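DUF115 domain-containing protein (Magnetospirillum magneticum AMB-1, PDB 5MU5) is a Maf-type glycosyltransferase that is involved in flagella formation and probably transfers sugar onto flagellin. Local coordinates at residues E54-G58 with L129-Q134; H78-A82 with F228-Q233; S81-L85 with D606-K610; T597-A601 with F629-I633. All coordinates share one frame; numbering follows the deposited sequence.

Contact 1. Residues E54-G58 with L129-Q134; sequences EFLYG and LGLGYQ
Y57 reaches across to the 129-134 loop and ends on its backbone: the amide of L131 donates to Y57 OH (L131 N to Y57 OH 2.8 Å, N-H...O 157°). Y57 CG, anti to the carbonyl carbon (chi1 -65°), directs the ring toward this turn. The amide lies at the edge of the phenol ring and in its plane, so one backbone bond fixes the far end of the side chain. The ring is packed on both faces. Y133 covers one, its CE2 3.8 Å from Y57 CE2, with the two ring planes inclined at 59°. CG of L56 lies over the opposite face, toward the rim, while L131 CB comes within 3.8 Å of Y57 CE2. Beside the phenol, L56 CD2 rests on the backbone at G130 CA, 3.6 Å away. G130 has no side chain, and a beta carbon there would collide with the hydroxyl.

The next shell fixes the loop. L129 to G132 forms a type II' turn, with G130 at its first corner in a positive-phi conformation. L129 O takes two bonds from opposite faces of its plane, from G132 N at 2.9 Å and from Q134 NE2 at 2.9 Å. Q134 OE1 is buried without a partner in the model. Further out, Y133 OH bonds to L47 O, D48 holds the amides of Y57 and G58, and E151 receives the amides of L129 and G130. The arrangement is that of a glycine-rich turn between strand 123-127 and helix 134-142, consistent with the first strand-to-helix connection of a Rossmann-like parallel sheet.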
loop_
_atom_site.group_PDB
_atom_site.type_symbol
_atom_site.label_atom_id
_atom_site.label_comp_id
_atom_site.label_asym_id
_atom_site.label_seq_id
_atom_site.Cartn_x
_atom_site.Cartn_y
_atom_site.Cartn_z
ATOM N N GLU A 54 27.161 0.949 34.540
ATOM C CA GLU A 54 26.172 1.888 34.015
ATOM C C GLU A 54 24.794 1.380 34.380
ATOM O O GLU A 54 24.541 0.184 34.324
ATOM C CB GLU A 54 26.270 1.990 32.502
ATOM C CG GLU A 54 27.569 2.572 31.990
ATOM C CD GLU A 54 27.609 2.608 30.474
ATOM O OE1 GLU A 54 26.805 1.901 29.826
ATOM O OE2 GLU A 54 28.443 3.349 29.925
ATOM N N PHE A 55 23.904 2.298 34.741
ATOM C CA PHE A 55 22.555 1.954 35.159
ATOM C C PHE A 55 21.541 2.510 34.173
ATOM O O PHE A 55 21.685 3.624 33.697
ATOM C CB PHE A 55 22.299 2.505 36.558
ATOM C CG PHE A 55 23.053 1.779 37.638
ATOM C CD1 PHE A 55 24.444 1.796 37.670
ATOM C CD2 PHE A 55 22.375 1.083 38.633
ATOM C CE1 PHE A 55 25.142 1.123 38.663
ATOM C CE2 PHE A 55 23.066 0.413 39.633
ATOM C CZ PHE A 55 24.451 0.433 39.648
ATOM N N LEU A 56 20.518 1.724 33.858
ATOM C CA LEU A 56 19.473 2.173 32.950
ATOM C C LEU A 56 18.756 3.376 33.543
ATOM O O LEU A 56 18.691 4.415 32.920
ATOM C CB LEU A 56 18.480 1.039 32.645
ATOM C CG LEU A 56 17.213 1.416 31.859
ATOM C CD1 LEU A 56 17.560 2.100 30.553
ATOM C CD2 LEU A 56 16.375 0.178 31.572
ATOM N N TYR A 57 18.252 3.233 34.762
ATOM C CA TYR A 57 17.512 4.302 35.405
ATOM C C TYR A 57 18.377 5.199 36.290
ATOM O O TYR A 57 18.244 6.414 36.260
ATOM C CB TYR A 57 16.338 3.706 36.185
ATOM C CG TYR A 57 15.335 3.066 35.251
ATOM C CD1 TYR A 57 14.464 3.854 34.500
ATOM C CD2 TYR A 57 15.278 1.684 35.091
ATOM C CE1 TYR A 57 13.566 3.291 33.620
ATOM C CE2 TYR A 57 14.368 1.107 34.225
ATOM C CZ TYR A 57 13.519 1.919 33.486
ATOM O OH TYR A 57 12.628 1.362 32.620
ATOM N N GLY A 58 19.269 4.612 37.076
ATOM C CA GLY A 58 20.080 5.398 38.011
ATOM C C GLY A 58 19.198 5.907 39.138
ATOM O O GLY A 58 17.999 5.605 39.166
ATOM N N LEU A 129 11.271 -0.100 26.193
ATOM C CA LEU A 129 10.517 -0.685 27.285
ATOM C C LEU A 129 11.262 -0.399 28.575
ATOM O O LEU A 129 10.675 0.073 29.544
ATOM C CB LEU A 129 10.369 -2.196 27.092
ATOM C CG LEU A 129 9.700 -2.991 28.217
ATOM C CD1 LEU A 129 8.233 -2.638 28.326
ATOM C CD2 LEU A 129 9.854 -4.467 27.951
ATOM N N GLY A 130 12.562 -0.681 28.581
ATOM C CA GLY A 130 13.317 -0.600 29.805
ATOM C C GLY A 130 12.726 -1.673 30.696
ATOM O O GLY A 130 12.457 -2.776 30.215
ATOM N N LEU A 131 12.486 -1.335 31.965
ATOM C CA LEU A 131 11.831 -2.243 32.886
ATOM C C LEU A 131 10.329 -2.058 32.910
ATOM O O LEU A 131 9.640 -2.705 33.681
ATOM C CB LEU A 131 12.434 -2.132 34.288
ATOM C CG LEU A 131 13.871 -2.679 34.363
ATOM C CD1 LEU A 131 14.443 -2.534 35.765
ATOM C CD2 LEU A 131 13.940 -4.138 33.935
ATOM N N GLY A 132 9.812 -1.188 32.052
ATOM C CA GLY A 132 8.371 -1.055 31.890
ATOM C C GLY A 132 7.619 -0.322 32.970
ATOM O O GLY A 132 6.400 -0.418 33.042
ATOM N N TYR A 133 8.326 0.423 33.810
ATOM C CA TYR A 133 7.681 1.236 34.846
ATOM C C TYR A 133 6.610 2.202 34.268
ATOM O O TYR A 133 5.611 2.487 34.917
ATOM C CB TYR A 133 8.734 2.033 35.620
ATOM C CG TYR A 133 9.701 1.193 36.434
ATOM C CD1 TYR A 133 9.228 0.244 37.335
ATOM C CD2 TYR A 133 11.077 1.376 36.335
ATOM C CE1 TYR A 133 10.090 -0.517 38.100
ATOM C CE2 TYR A 133 11.954 0.626 37.101
ATOM C CZ TYR A 133 11.449 -0.327 37.982
ATOM O OH TYR A 133 12.280 -1.099 38.761
ATOM N N GLN A 134 6.806 2.689 33.049
ATOM C CA GLN A 134 5.823 3.576 32.416
ATOM C C GLN A 134 4.494 2.911 32.061
ATOM O O GLN A 134 3.456 3.567 32.099
ATOM C CB GLN A 134 6.410 4.254 31.150
ATOM C CG GLN A 134 6.753 3.338 29.965
ATOM C CD GLN A 134 8.074 2.581 30.118
ATOM O OE1 GLN A 134 8.751 2.697 31.130
ATOM N NE2 GLN A 134 8.434 1.804 29.111
#

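Contact 2. Residues H78-A82 with F228-Q233; sequences HRISA and FMRDAQ
I80 CD1 is the apolar tip on which this contact turns, and three residues of helix 219-235 close around it. A232 CB is the nearest of their side-chain atoms, 3.6 Å from I80 CD1. The backbone of M229 follows, with M229 CA at 3.7 Å from I80 CD1, and F228 CE2 lies 4.1 Å from the same methyl, its side chain crossing that of I80 at about a right angle. With CG1 opposite the carbonyl carbon (chi1 -63°) and the chain then turning at chi2 (-59°), the methyl is carried onto the helix. Cut back to an alanine here, the I80 side chain would probably leave a gap between A232, M229 and F228 and so weaken the hold of the loop on the helix.

A second, shallower apolar touch joins A82 CB to Q233 CG at 3.8 Å.

Polar groups are only neighbours across the interface: Q233 NE2 stands 4.0 Å from S81 O, and no hydrogen bond crosses. The R79 guanidinium is engaged elsewhere: a salt bridge to D142, a hydrogen bond to the W209 carbonyl and a cation-pi contact with the W209 ring. The chemistry implies a division of labour, with dispersion and shape fitting the loop to the helix while directional bonds secure it elsewhere.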
loop_
_atom_site.group_PDB
_atom_site.type_symbol
_atom_site.label_atom_id
_atom_site.label_comp_id
_atom_site.label_asym_id
_atom_site.label_seq_id
_atom_site.Cartn_x
_atom_site.Cartn_y
_atom_site.Cartn_z
ATOM N N HIS A 78 3.173 14.669 22.131
ATOM C CA HIS A 78 3.440 13.232 22.302
ATOM C C HIS A 78 2.331 12.346 21.692
ATOM O O HIS A 78 2.011 11.281 22.215
ATOM C CB HIS A 78 3.590 12.956 23.809
ATOM C CG HIS A 78 4.426 13.984 24.516
ATOM N ND1 HIS A 78 5.779 14.129 24.282
ATOM C CD2 HIS A 78 4.092 14.950 25.407
ATOM C CE1 HIS A 78 6.245 15.123 25.016
ATOM N NE2 HIS A 78 5.243 15.635 25.710
ATOM N N ARG A 79 1.761 12.822 20.588
ATOM C CA ARG A 79 0.638 12.201 19.919
ATOM C C ARG A 79 0.743 12.387 18.415
ATOM O O ARG A 79 1.333 13.358 17.947
ATOM C CB ARG A 79 -0.652 12.912 20.345
ATOM C CG ARG A 79 -0.991 12.821 21.819
ATOM C CD ARG A 79 -1.654 11.504 22.134
ATOM N NE ARG A 79 -2.038 11.438 23.531
ATOM C CZ ARG A 79 -2.773 10.470 24.063
ATOM N NH1 ARG A 79 -3.243 9.498 23.321
ATOM N NH2 ARG A 79 -3.072 10.489 25.337
ATOM N N ILE A 80 0.142 11.469 17.670
ATOM C CA ILE A 80 -0.100 11.677 16.253
ATOM C C ILE A 80 -1.331 12.589 16.176
ATOM O O ILE A 80 -2.302 12.362 16.889
ATOM C CB ILE A 80 -0.402 10.343 15.533
ATOM C CG1 ILE A 80 0.796 9.381 15.604
ATOM C CG2 ILE A 80 -0.805 10.562 14.089
ATOM C CD1 ILE A 80 2.082 9.892 14.995
ATOM N N SER A 81 -1.276 13.621 15.335
ATOM C CA SER A 81 -2.421 14.505 15.052
ATOM C C SER A 81 -2.661 14.559 13.547
ATOM O O SER A 81 -2.203 15.495 12.870
ATOM C CB SER A 81 -2.174 15.920 15.556
ATOM O OG SER A 81 -1.915 15.901 16.947
ATOM N N ALA A 82 -3.389 13.563 13.033
ATOM C CA ALA A 82 -3.703 13.470 11.592
ATOM C C ALA A 82 -5.087 14.031 11.233
ATOM O O ALA A 82 -6.093 13.359 11.461
ATOM C CB ALA A 82 -3.595 12.017 11.128
ATOM N N PHE A 228 8.311 7.514 12.718
ATOM C CA PHE A 228 6.942 7.042 12.816
ATOM C C PHE A 228 5.910 8.194 12.685
ATOM O O PHE A 228 4.913 8.048 11.994
ATOM C CB PHE A 228 6.740 6.230 14.086
ATOM C CG PHE A 228 5.340 5.736 14.249
ATOM C CD1 PHE A 228 4.909 4.636 13.536
ATOM C CD2 PHE A 228 4.451 6.383 15.096
ATOM C CE1 PHE A 228 3.619 4.178 13.671
ATOM C CE2 PHE A 228 3.152 5.929 15.235
ATOM C CZ PHE A 228 2.733 4.821 14.519
ATOM N N MET A 229 6.188 9.343 13.294
ATOM C CA MET A 229 5.308 10.521 13.200
ATOM C C MET A 229 5.090 11.035 11.789
ATOM O O MET A 229 4.003 11.510 11.471
ATOM C CB MET A 229 5.848 11.668 14.034
ATOM C CG MET A 229 5.787 11.391 15.519
ATOM S SD MET A 229 6.466 12.725 16.507
ATOM C CE MET A 229 5.036 13.826 16.518
ATOM N N ARG A 230 6.130 10.983 10.969
ATOM C CA ARG A 230 6.016 11.306 9.552
ATOM C C ARG A 230 5.292 10.181 8.790
ATOM O O ARG A 230 4.461 10.445 7.927
ATOM C CB ARG A 230 7.407 11.573 8.951
ATOM C CG ARG A 230 8.057 12.849 9.491
ATOM C CD ARG A 230 9.355 13.200 8.779
ATOM N NE ARG A 230 10.203 12.022 8.673
ATOM C CZ ARG A 230 11.148 11.666 9.540
ATOM N NH1 ARG A 230 11.446 12.409 10.603
ATOM N NH2 ARG A 230 11.825 10.548 9.327
ATOM N N ASP A 231 5.596 8.935 9.138
ATOM C CA ASP A 231 5.012 7.740 8.495
ATOM C C ASP A 231 3.530 7.483 8.808
ATOM O O ASP A 231 2.830 6.843 8.017
ATOM C CB ASP A 231 5.734 6.453 8.967
ATOM C CG ASP A 231 7.122 6.248 8.352
ATOM O OD1 ASP A 231 7.501 6.969 7.402
ATOM O OD2 ASP A 231 7.821 5.312 8.835
ATOM N N ALA A 232 3.080 7.918 9.985
ATOM C CA ALA A 232 1.771 7.497 10.514
ATOM C C ALA A 232 0.598 7.817 9.603
ATOM O O ALA A 232 -0.222 6.956 9.349
ATOM C CB ALA A 232 1.534 8.077 11.907
ATOM N N GLN A 233 0.542 9.046 9.121
ATOM C CA GLN A 233 -0.501 9.480 8.199
ATOM C C GLN A 233 -0.621 8.666 6.881
ATOM O O GLN A 233 -1.713 8.523 6.327
ATOM C CB GLN A 233 -0.248 10.942 7.843
ATOM C CG GLN A 233 -0.392 11.886 9.035
ATOM C CD GLN A 233 -0.081 13.328 8.667
ATOM O OE1 GLN A 233 0.747 13.611 7.780
ATOM N NE2 GLN A 233 -0.744 14.252 9.345
#

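Contact 3. Residues S81-L85 with D606-K610; sequences SAAPL and DYYVK
Just past Y607, the residue that meets P84, the ammonium nitrogen K610 NZ is gripped by several oxygens. K610 NZ meets D606 OD2 from above the carboxylate plane in a short salt bridge of 2.6 Å, and the backbone carbonyl one turn back adds a bond (K610 NZ to D606 O 3.1 Å). D208 supplies a second salt bridge, so two carboxylates probably balance one positive charge.

Across the contact, packing replaces polar bonding. P84 lays CD over the middle of one face of the Y607 ring, 4.1 Å from the centroid and 11° off the normal, a CH-pi contact. P84 CG also meets Y608 CE2 at 3.5 Å, so the proline, though poorly ordered, touches both neighbouring tyrosines, and Y607 CD2 in turn lies over the centre of the Y608 ring. CG of Y607 stands opposite its own backbone N (chi1 180°), which carries the ring out to the loop, where A82 O lies 3.2 Å from Y607 CD1. Putting a serine in place of Y607 is likely to strip P84 of the aromatic face it rests on and leave the loop less well held.

Y608 packs on L98 and L102, meets F112 edge-to-face and touches F621, so the C-terminal part of helix 589-609 packs against the loop after helix 61-71, helix 92-107 and helix 618-646.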
loop_
_atom_site.group_PDB
_atom_site.type_symbol
_atom_site.label_atom_id
_atom_site.label_comp_id
_atom_site.label_asym_id
_atom_site.label_seq_id
_atom_site.Cartn_x
_atom_site.Cartn_y
_atom_site.Cartn_z
ATOM N N SER A 81 -1.276 13.621 15.335
ATOM C CA SER A 81 -2.421 14.505 15.052
ATOM C C SER A 81 -2.661 14.559 13.547
ATOM O O SER A 81 -2.203 15.495 12.870
ATOM C CB SER A 81 -2.174 15.920 15.556
ATOM O OG SER A 81 -1.915 15.901 16.947
ATOM N N ALA A 82 -3.389 13.563 13.033
ATOM C CA ALA A 82 -3.703 13.470 11.592
ATOM C C ALA A 82 -5.087 14.031 11.233
ATOM O O ALA A 82 -6.093 13.359 11.461
ATOM C CB ALA A 82 -3.595 12.017 11.128
ATOM N N ALA A 83 -5.139 15.240 10.659
ATOM C CA ALA A 83 -6.416 15.823 10.193
ATOM C C ALA A 83 -6.975 14.957 9.044
ATOM O O ALA A 83 -6.204 14.290 8.354
ATOM C CB ALA A 83 -6.234 17.269 9.754
ATOM N N PRO A 84 -8.307 14.980 8.819
ATOM C CA PRO A 84 -8.930 14.011 7.897
ATOM C C PRO A 84 -8.895 14.246 6.363
ATOM O O PRO A 84 -9.368 13.370 5.632
ATOM C CB PRO A 84 -10.395 13.958 8.380
ATOM C CG PRO A 84 -10.552 15.065 9.376
ATOM C CD PRO A 84 -9.312 15.910 9.352
ATOM N N LEU A 85 -8.360 15.369 5.872
ATOM C CA LEU A 85 -8.288 15.612 4.411
ATOM C C LEU A 85 -6.938 16.196 3.988
ATOM O O LEU A 85 -5.919 15.500 4.038
ATOM C CB LEU A 85 -9.440 16.520 3.927
ATOM C CG LEU A 85 -10.830 15.908 3.624
ATOM C CD1 LEU A 85 -11.509 15.315 4.861
ATOM C CD2 LEU A 85 -11.759 16.938 2.979
ATOM N N ASP A 606 -13.883 9.138 13.681
ATOM C CA ASP A 606 -13.005 8.889 14.811
ATOM C C ASP A 606 -12.237 10.158 15.183
ATOM O O ASP A 606 -12.034 10.460 16.364
ATOM C CB ASP A 606 -12.035 7.752 14.503
ATOM C CG ASP A 606 -10.980 7.598 15.573
ATOM O OD1 ASP A 606 -11.293 7.064 16.674
ATOM O OD2 ASP A 606 -9.822 8.044 15.323
ATOM N N TYR A 607 -11.814 10.895 14.165
ATOM C CA TYR A 607 -11.104 12.127 14.367
ATOM C C TYR A 607 -11.999 13.125 15.108
ATOM O O TYR A 607 -11.589 13.725 16.106
ATOM C CB TYR A 607 -10.636 12.716 13.026
ATOM C CG TYR A 607 -9.886 14.015 13.191
ATOM C CD1 TYR A 607 -8.515 14.029 13.393
ATOM C CD2 TYR A 607 -10.560 15.224 13.184
ATOM C CE1 TYR A 607 -7.830 15.224 13.571
ATOM C CE2 TYR A 607 -9.895 16.419 13.353
ATOM C CZ TYR A 607 -8.524 16.419 13.543
ATOM O OH TYR A 607 -7.868 17.621 13.722
ATOM N N TYR A 608 -13.227 13.288 14.637
ATOM C CA TYR A 608 -14.093 14.323 15.207
ATOM C C TYR A 608 -14.736 13.986 16.554
ATOM O O TYR A 608 -14.910 14.892 17.379
ATOM C CB TYR A 608 -15.107 14.820 14.172
ATOM C CG TYR A 608 -14.436 15.619 13.059
ATOM C CD1 TYR A 608 -13.954 16.896 13.302
ATOM C CD2 TYR A 608 -14.279 15.094 11.773
ATOM C CE1 TYR A 608 -13.343 17.637 12.298
ATOM C CE2 TYR A 608 -13.665 15.821 10.773
ATOM C CZ TYR A 608 -13.201 17.092 11.042
ATOM O OH TYR A 608 -12.585 17.843 10.073
ATOM N N VAL A 609 -15.064 12.713 16.812
ATOM C CA VAL A 609 -15.668 12.380 18.114
ATOM C C VAL A 609 -14.759 12.656 19.318
ATOM O O VAL A 609 -15.251 12.979 20.400
ATOM C CB VAL A 609 -16.148 10.916 18.258
ATOM C CG1 VAL A 609 -17.327 10.666 17.379
ATOM C CG2 VAL A 609 -15.036 9.926 17.979
ATOM N N LYS A 610 -13.454 12.475 19.154
ATOM C CA LYS A 610 -12.509 12.802 20.216
ATOM C C LYS A 610 -12.419 14.308 20.496
ATOM O O LYS A 610 -11.890 14.698 21.506
ATOM C CB LYS A 610 -11.093 12.414 19.815
ATOM C CG LYS A 610 -10.807 10.958 19.618
ATOM C CD LYS A 610 -9.308 10.851 19.418
ATOM C CE LYS A 610 -8.951 9.551 18.747
ATOM N NZ LYS A 610 -9.219 9.625 17.285
#

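Contact 4. Residues T597-A601 with F629-I633; sequences TLMMA and FHQMI
Within the helical bundle, helices 589-609 and 618-646 run nearly antiparallel, the axes of their segments 597-601 and 629-633 inclined at 163° and no closer than 11.7 Å. That is a wide spacing, and long side chains bridge it. M632 and L598 carry the contact between them. The M632 side chain is extended through chi1 (-171°) and chi2, then bends at chi3 (73°), which lays the terminal methyl between two residues a helical turn apart on the facing helix. L598 CD2 lies 3.4 Å from M632 CE, tighter than ordinary carbon-carbon contact, and A601 CB lies 3.6 Å from the same methyl. The sulfur backs onto the alanine too, M632 SD being 3.8 Å from A601 CB.

L598 reaches farther with the same branch. Its CD2 also meets I633 CG1 at 3.9 Å, the two side chains crossing at about a right angle, and approaches F629 CZ at 4.3 Å. F629 presents its ring edge to A601, with A601 CB near the ring plane. The small alanine thus leaves room for the methionine tip, while L598 CD2 touches F629, M632 and I633 together. No hydrogen bond links the two segments, and every touching residue is buried.

Other helices complete the packing: A601 and M632 also touch F97 and I93 of helix 92-107, respectively, whereas L598, F629 and I633 are met by C557, M561 and L554 of helix 546-564, respectively. Apolar packing of this kind between antiparallel helices is characteristic of a helical bundle core, here the Maf flagellin glycosyltransferase helical bundle domain.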
loop_
_atom_site.group_PDB
_atom_site.type_symbol
_atom_site.label_atom_id
_atom_site.label_comp_id
_atom_site.label_asym_id
_atom_site.label_seq_id
_atom_site.Cartn_x
_atom_site.Cartn_y
_atom_site.Cartn_z
ATOM N N THR A 597 -14.031 2.765 1.371
ATOM C CA THR A 597 -15.026 3.750 1.663
ATOM C C THR A 597 -15.397 3.723 3.145
ATOM O O THR A 597 -15.284 4.758 3.824
ATOM C CB THR A 597 -16.201 3.567 0.718
ATOM O OG1 THR A 597 -15.725 3.801 -0.624
ATOM C CG2 THR A 597 -17.336 4.537 1.047
ATOM N N LEU A 598 -15.764 2.552 3.666
ATOM C CA LEU A 598 -16.121 2.437 5.093
ATOM C C LEU A 598 -14.990 2.813 6.081
ATOM O O LEU A 598 -15.248 3.453 7.111
ATOM C CB LEU A 598 -16.643 1.041 5.417
ATOM C CG LEU A 598 -17.889 0.588 4.648
ATOM C CD1 LEU A 598 -18.307 -0.787 5.123
ATOM C CD2 LEU A 598 -19.042 1.567 4.784
ATOM N N MET A 599 -13.751 2.435 5.772
ATOM C CA MET A 599 -12.620 2.754 6.646
ATOM C C MET A 599 -12.286 4.237 6.643
ATOM O O MET A 599 -11.849 4.778 7.651
ATOM C CB MET A 599 -11.365 1.947 6.292
ATOM C CG MET A 599 -11.388 0.484 6.734
ATOM S SD MET A 599 -11.473 0.223 8.525
ATOM C CE MET A 599 -13.236 0.171 8.801
ATOM N N MET A 600 -12.484 4.895 5.521
ATOM C CA MET A 600 -12.280 6.312 5.478
ATOM C C MET A 600 -13.365 7.040 6.246
ATOM O O MET A 600 -13.072 8.056 6.901
ATOM C CB MET A 600 -12.243 6.790 4.047
ATOM C CG MET A 600 -10.994 6.288 3.380
ATOM S SD MET A 600 -9.541 6.803 4.314
ATOM C CE MET A 600 -9.552 8.546 3.833
ATOM N N ALA A 601 -14.604 6.542 6.162
ATOM C CA ALA A 601 -15.673 7.106 6.962
ATOM C C ALA A 601 -15.329 6.965 8.447
ATOM O O ALA A 601 -15.476 7.905 9.203
ATOM C CB ALA A 601 -16.992 6.448 6.640
ATOM N N PHE A 629 -23.942 7.031 9.391
ATOM C CA PHE A 629 -23.237 5.848 8.935
ATOM C C PHE A 629 -24.231 4.908 8.241
ATOM O O PHE A 629 -23.917 4.350 7.193
ATOM C CB PHE A 629 -22.528 5.176 10.104
ATOM C CG PHE A 629 -21.562 4.097 9.706
ATOM C CD1 PHE A 629 -20.287 4.421 9.246
ATOM C CD2 PHE A 629 -21.909 2.749 9.829
ATOM C CE1 PHE A 629 -19.381 3.430 8.885
ATOM C CE2 PHE A 629 -21.002 1.752 9.476
ATOM C CZ PHE A 629 -19.736 2.094 8.999
ATOM N N HIS A 630 -25.427 4.760 8.825
ATOM C CA HIS A 630 -26.525 3.988 8.218
ATOM C C HIS A 630 -27.000 4.549 6.885
ATOM O O HIS A 630 -27.216 3.791 5.935
ATOM C CB HIS A 630 -27.730 3.891 9.155
ATOM C CG HIS A 630 -27.749 2.653 9.982
ATOM N ND1 HIS A 630 -28.550 1.573 9.676
ATOM C CD2 HIS A 630 -27.056 2.310 11.096
ATOM C CE1 HIS A 630 -28.355 0.619 10.570
ATOM N NE2 HIS A 630 -27.456 1.042 11.444
ATOM N N GLN A 631 -27.214 5.858 6.814
ATOM C CA GLN A 631 -27.597 6.462 5.545
ATOM C C GLN A 631 -26.520 6.198 4.491
ATOM O O GLN A 631 -26.843 5.883 3.354
ATOM C CB GLN A 631 -27.886 7.953 5.672
ATOM C CG GLN A 631 -29.288 8.254 6.195
ATOM C CD GLN A 631 -29.570 9.752 6.353
ATOM O OE1 GLN A 631 -29.095 10.587 5.567
ATOM N NE2 GLN A 631 -30.352 10.096 7.375
ATOM N N MET A 632 -25.250 6.295 4.873
ATOM C CA MET A 632 -24.167 6.016 3.946
ATOM C C MET A 632 -24.239 4.573 3.448
ATOM O O MET A 632 -24.143 4.311 2.239
ATOM C CB MET A 632 -22.817 6.241 4.604
ATOM C CG MET A 632 -21.648 6.186 3.642
ATOM S SD MET A 632 -20.061 6.393 4.450
ATOM C CE MET A 632 -19.922 4.810 5.263
ATOM N N ILE A 633 -24.405 3.645 4.382
ATOM C CA ILE A 633 -24.485 2.235 4.029
ATOM C C ILE A 633 -25.714 1.956 3.155
ATOM O O ILE A 633 -25.642 1.137 2.243
ATOM C CB ILE A 633 -24.363 1.353 5.289
ATOM C CG1 ILE A 633 -22.877 1.290 5.642
ATOM C CG2 ILE A 633 -24.920 -0.039 5.044
ATOM C CD1 ILE A 633 -22.533 0.605 6.939
#

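In the fold
From the N terminus, contact 1 closes the first loop, bringing the chain after strand 54-55 back against the turn that follows strand 123-127. Before it closes, residues 78-82 have opened contact 2, so the two cross; contact 2 ends on helix 219-235, still in the N-terminal domain. The same stretch, sharing S81 and A82, opens contact 3, which also crosses contact 1 and, more than 500 residues on, ties the N-terminal region to the helical bundle at 606-610. Contact 4 opens on helix 589-609 before contact 3 closes there, so these cross too; it closes on helix 618-646, joining two consecutive bundle helices. Contacts 1 and 2 each stand in series with contact 4.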